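Local coordinates for protein glucanase (Clostridium thermocellum, PDB 5GXX) that probably hydrolyses internal beta-1,4-glucosidic bonds of cellulose as a family 9 endoglucanase of the cellulosome, at residues 382-394 and 406-418. The protein carries 1 engineered substitution. Numbering follows the deposited sequence.
Sequences HVLYGALVGGPGR and VKNEVACDYNAGF
In the (alpha/alpha)6-barrel catalytic domain of this family 9 glycoside hydrolase, loop 382-394 lies against the loop that carries Glu409 and against the first turns of the helix that follows. The amide of Asn415 bridges two backbone groups of 382-394: ND2 donates to Gly386 O (2.8 Å), while OD1 accepts Leu388 N (2.9 Å) in its carbonyl plane, on a lone pair. An asparagine suits the place because its two ends match a carbonyl and an N-H. A water accepts from Ala411 N and lies within hydrogen-bonding distance of Asn415 OD1 and Leu388 O. Leu388, with CG anti to its backbone N (chi1 -179°), lays CD2 over one face of Phe418 in a CH-pi contact, 4.2 Å from the ring centroid. Val410 CG1 packs against Ala387 CB (3.7 Å) and Val389 CG1, and its CG2 meets Leu384 CD2 tip to tip. Farther along, Gly391 N bonds Lys407 O (3.0 Å, 170°), and Gly390 N makes a weaker bond to Glu409 O. Gly390 brings its CA within 3.8 Å of Val406 O, and with no side chain it lets the two backbones lie close. The extended Lys407 chain runs past Gly391 O and Gly393, carrying NZ to a hydrogen bond with Ser397 O. Glu409 OE2 binds a Tris molecule, consistent with an active-site pocket. Helix 322-340 packs on Leu388 and Phe418, whereas helix 7-20 touches Ala387 and Asn415.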
loop_
_atom_site.group_PDB
_atom_site.type_symbol
_atom_site.label_atom_id
_atom_site.label_comp_id
_atom_site.label_asym_id
_atom_site.label_seq_id
_atom_site.Cartn_x
_atom_site.Cartn_y
_atom_site.Cartn_z
ATOM N N HIS A 382 7.864 31.296 -7.817
ATOM C CA HIS A 382 8.187 32.217 -8.912
ATOM C C HIS A 382 7.155 33.306 -9.092
ATOM O O HIS A 382 6.000 33.123 -8.723
ATOM C CB HIS A 382 8.360 31.466 -10.229
ATOM C CG HIS A 382 9.196 30.237 -10.074
ATOM N ND1 HIS A 382 10.514 30.299 -9.673
ATOM C CD2 HIS A 382 8.885 28.922 -10.181
ATOM C CE1 HIS A 382 10.979 29.067 -9.544
ATOM N NE2 HIS A 382 10.023 28.214 -9.879
ATOM N N VAL A 383 7.590 34.422 -9.676
ATOM C CA VAL A 383 6.691 35.554 -9.917
ATOM C C VAL A 383 6.226 35.521 -11.362
ATOM O O VAL A 383 7.032 35.670 -12.275
ATOM C CB VAL A 383 7.375 36.908 -9.675
ATOM C CG1 VAL A 383 6.382 38.061 -9.833
ATOM C CG2 VAL A 383 7.957 36.926 -8.278
ATOM N N LEU A 384 4.929 35.313 -11.565
ATOM C CA LEU A 384 4.361 35.281 -12.919
ATOM C C LEU A 384 4.054 36.714 -13.392
ATOM O O LEU A 384 2.899 37.120 -13.619
ATOM C CB LEU A 384 3.099 34.398 -12.944
ATOM C CG LEU A 384 2.496 34.098 -14.319
ATOM C CD1 LEU A 384 3.338 33.125 -15.153
ATOM C CD2 LEU A 384 1.104 33.493 -14.106
ATOM N N TYR A 385 5.117 37.484 -13.588
ATOM C CA TYR A 385 4.932 38.897 -13.897
ATOM C C TYR A 385 4.015 39.104 -15.078
ATOM O O TYR A 385 4.151 38.478 -16.154
ATOM C CB TYR A 385 6.244 39.621 -14.228
ATOM C CG TYR A 385 7.149 39.886 -13.052
ATOM C CD1 TYR A 385 6.876 40.922 -12.151
ATOM C CD2 TYR A 385 8.299 39.124 -12.865
ATOM C CE1 TYR A 385 7.725 41.175 -11.081
ATOM C CE2 TYR A 385 9.154 39.381 -11.796
ATOM C CZ TYR A 385 8.862 40.399 -10.908
ATOM O OH TYR A 385 9.724 40.628 -9.859
ATOM N N GLY A 386 3.113 40.063 -14.873
ATOM C CA GLY A 386 2.282 40.513 -15.975
ATOM C C GLY A 386 0.976 39.784 -16.218
ATOM O O GLY A 386 0.179 40.221 -17.045
ATOM N N ALA A 387 0.767 38.653 -15.550
ATOM C CA ALA A 387 -0.446 37.877 -15.779
ATOM C C ALA A 387 -1.681 38.589 -15.251
ATOM O O ALA A 387 -1.762 38.859 -14.052
ATOM C CB ALA A 387 -0.318 36.496 -15.128
ATOM N N LEU A 388 -2.626 38.859 -16.155
ATOM C CA LEU A 388 -3.952 39.367 -15.764
ATOM C C LEU A 388 -4.782 38.193 -15.258
ATOM O O LEU A 388 -5.043 37.267 -16.027
ATOM C CB LEU A 388 -4.651 40.054 -16.935
ATOM C CG LEU A 388 -6.037 40.658 -16.654
ATOM C CD1 LEU A 388 -5.940 41.865 -15.711
ATOM C CD2 LEU A 388 -6.621 41.106 -17.970
ATOM N N VAL A 389 -5.191 38.222 -13.992
ATOM C CA VAL A 389 -6.039 37.132 -13.483
ATOM C C VAL A 389 -7.500 37.224 -13.968
ATOM O O VAL A 389 -7.939 38.240 -14.496
ATOM C CB VAL A 389 -5.917 36.940 -11.945
ATOM C CG1 VAL A 389 -4.471 36.708 -11.524
ATOM C CG2 VAL A 389 -6.487 38.133 -11.186
ATOM N N GLY A 390 -8.255 36.156 -13.741
ATOM C CA GLY A 390 -9.679 36.162 -14.057
ATOM C C GLY A 390 -10.395 37.365 -13.458
ATOM O O GLY A 390 -11.108 38.089 -14.153
ATOM N N GLY A 391 -10.207 37.576 -12.159
ATOM C CA GLY A 391 -10.689 38.800 -11.556
ATOM C C GLY A 391 -11.803 38.553 -10.564
ATOM O O GLY A 391 -12.126 37.408 -10.258
ATOM N N PRO A 392 -12.458 39.625 -10.137
ATOM C CA PRO A 392 -13.435 39.517 -9.063
ATOM C C PRO A 392 -14.788 39.028 -9.564
ATOM O O PRO A 392 -15.018 38.941 -10.771
ATOM C CB PRO A 392 -13.529 40.963 -8.559
ATOM C CG PRO A 392 -13.312 41.759 -9.835
ATOM C CD PRO A 392 -12.267 41.006 -10.613
ATOM N N GLY A 393 -15.646 38.664 -8.620
ATOM C CA GLY A 393 -17.033 38.345 -8.917
ATOM C C GLY A 393 -17.834 39.591 -9.226
ATOM O O GLY A 393 -17.341 40.739 -9.230
ATOM N N ARG A 394 -19.127 39.361 -9.419
ATOM C CA ARG A 394 -20.055 40.391 -9.860
ATOM C C ARG A 394 -20.251 41.509 -8.845
ATOM O O ARG A 394 -20.726 42.583 -9.210
ATOM C CB ARG A 394 -21.409 39.733 -10.180
ATOM C CG ARG A 394 -21.413 39.006 -11.518
ATOM C CD ARG A 394 -22.695 38.188 -11.739
ATOM N NE ARG A 394 -23.920 38.988 -11.829
ATOM C CZ ARG A 394 -24.521 39.370 -12.955
ATOM N NH1 ARG A 394 -24.011 39.060 -14.147
ATOM N NH2 ARG A 394 -25.639 40.092 -12.878
ATOM N N VAL A 406 -11.280 29.851 -11.058
ATOM C CA VAL A 406 -12.019 30.869 -11.819
ATOM C C VAL A 406 -11.346 32.245 -11.644
ATOM O O VAL A 406 -10.769 32.793 -12.587
ATOM C CB VAL A 406 -13.514 30.882 -11.415
ATOM C CG1 VAL A 406 -14.258 31.981 -12.175
ATOM C CG2 VAL A 406 -14.128 29.514 -11.682
ATOM N N LYS A 407 -11.343 32.763 -10.422
ATOM C CA LYS A 407 -10.869 34.125 -10.196
ATOM C C LYS A 407 -9.366 34.261 -10.399
ATOM O O LYS A 407 -8.893 35.341 -10.750
ATOM C CB LYS A 407 -11.291 34.654 -8.825
ATOM C CG LYS A 407 -12.806 34.672 -8.660
ATOM C CD LYS A 407 -13.220 35.452 -7.455
ATOM C CE LYS A 407 -14.739 35.429 -7.374
ATOM N NZ LYS A 407 -15.280 36.021 -6.117
ATOM N N ASN A 408 -8.632 33.185 -10.148
ATOM C CA ASN A 408 -7.173 33.248 -10.266
ATOM C C ASN A 408 -6.619 32.540 -11.506
ATOM O O ASN A 408 -5.406 32.261 -11.590
ATOM C CB ASN A 408 -6.461 32.809 -8.990
ATOM C CG ASN A 408 -6.018 34.000 -8.146
ATOM O OD1 ASN A 408 -6.284 35.157 -8.471
ATOM N ND2 ASN A 408 -5.338 33.714 -7.057
ATOM N N GLU A 409 -7.503 32.230 -12.451
ATOM C CA GLU A 409 -7.099 31.762 -13.778
ATOM C C GLU A 409 -6.210 32.800 -14.462
ATOM O O GLU A 409 -6.379 34.003 -14.245
ATOM C CB GLU A 409 -8.321 31.416 -14.652
ATOM C CG GLU A 409 -8.012 30.841 -16.041
ATOM C CD GLU A 409 -7.226 29.548 -16.037
ATOM O OE1 GLU A 409 -6.232 29.392 -15.291
ATOM O OE2 GLU A 409 -7.577 28.650 -16.829
ATOM N N VAL A 410 -5.254 32.309 -15.238
ATOM C CA VAL A 410 -4.384 33.144 -16.071
ATOM C C VAL A 410 -4.297 32.479 -17.442
ATOM O O VAL A 410 -4.380 31.252 -17.536
ATOM C CB VAL A 410 -2.960 33.311 -15.446
ATOM C CG1 VAL A 410 -3.022 34.188 -14.195
ATOM C CG2 VAL A 410 -2.323 31.945 -15.162
ATOM N N ALA A 411 -4.161 33.246 -18.521
ATOM C CA ALA A 411 -4.105 32.608 -19.841
ATOM C C ALA A 411 -3.607 33.559 -20.910
ATOM O O ALA A 411 -3.684 34.779 -20.768
ATOM C CB ALA A 411 -5.497 32.066 -20.212
ATOM N N CYS A 412 -3.131 32.981 -22.003
ATOM C CA CYS A 412 -2.736 33.746 -23.183
ATOM C C CYS A 412 -3.813 34.740 -23.603
ATOM O O CYS A 412 -3.514 35.916 -23.826
ATOM C CB CYS A 412 -2.417 32.810 -24.355
ATOM S SG CYS A 412 -0.936 31.792 -24.139
ATOM N N ASP A 413 -5.062 34.286 -23.716
ATOM C CA ASP A 413 -6.113 35.155 -24.230
ATOM C C ASP A 413 -6.484 36.245 -23.214
ATOM O O ASP A 413 -6.949 37.320 -23.598
ATOM C CB ASP A 413 -7.332 34.332 -24.653
ATOM C CG ASP A 413 -8.214 33.954 -23.478
ATOM O OD1 ASP A 413 -7.845 33.029 -22.716
ATOM O OD2 ASP A 413 -9.293 34.578 -23.334
ATOM N N TYR A 414 -6.254 35.988 -21.926
ATOM C CA TYR A 414 -6.526 36.978 -20.878
ATOM C C TYR A 414 -5.599 38.168 -21.101
ATOM O O TYR A 414 -5.996 39.320 -20.924
ATOM C CB TYR A 414 -6.227 36.378 -19.505
ATOM C CG TYR A 414 -7.308 35.509 -18.905
ATOM C CD1 TYR A 414 -8.216 34.834 -19.707
ATOM C CD2 TYR A 414 -7.362 35.318 -17.530
ATOM C CE1 TYR A 414 -9.177 34.003 -19.163
ATOM C CE2 TYR A 414 -8.340 34.511 -16.966
ATOM C CZ TYR A 414 -9.248 33.872 -17.785
ATOM O OH TYR A 414 -10.216 33.037 -17.262
ATOM N N ASN A 415 -4.346 37.906 -21.468
ATOM C CA ASN A 415 -3.360 38.978 -21.628
ATOM C C ASN A 415 -3.383 39.680 -22.980
ATOM O O ASN A 415 -2.795 40.746 -23.117
ATOM C CB ASN A 415 -1.940 38.477 -21.318
ATOM C CG ASN A 415 -1.538 38.692 -19.871
ATOM O OD1 ASN A 415 -2.263 38.326 -18.945
ATOM N ND2 ASN A 415 -0.386 39.330 -19.668
ATOM N N ALA A 416 -4.059 39.109 -23.977
ATOM C CA ALA A 416 -3.817 39.514 -25.366
ATOM C C ALA A 416 -4.392 40.881 -25.718
ATOM O O ALA A 416 -3.654 41.783 -26.137
ATOM C CB ALA A 416 -4.294 38.444 -26.319
ATOM N N GLY A 417 -5.696 41.066 -25.539
ATOM C CA GLY A 417 -6.297 42.385 -25.768
ATOM C C GLY A 417 -5.747 43.401 -24.774
ATOM O O GLY A 417 -5.572 44.582 -25.096
ATOM N N PHE A 418 -5.494 42.948 -23.549
ATOM C CA PHE A 418 -4.887 43.774 -22.489
ATOM C C PHE A 418 -3.578 44.443 -22.904
ATOM O O PHE A 418 -3.385 45.644 -22.708
ATOM C CB PHE A 418 -4.751 42.889 -21.248
ATOM C CG PHE A 418 -4.196 43.559 -20.019
ATOM C CD1 PHE A 418 -4.791 44.706 -19.504
ATOM C CD2 PHE A 418 -3.155 42.951 -19.322
ATOM C CE1 PHE A 418 -4.325 45.258 -18.330
ATOM C CE2 PHE A 418 -2.690 43.505 -18.144
ATOM C CZ PHE A 418 -3.267 44.660 -17.672
HETATM O O HOH W 1 -3.272 35.903 -17.635
#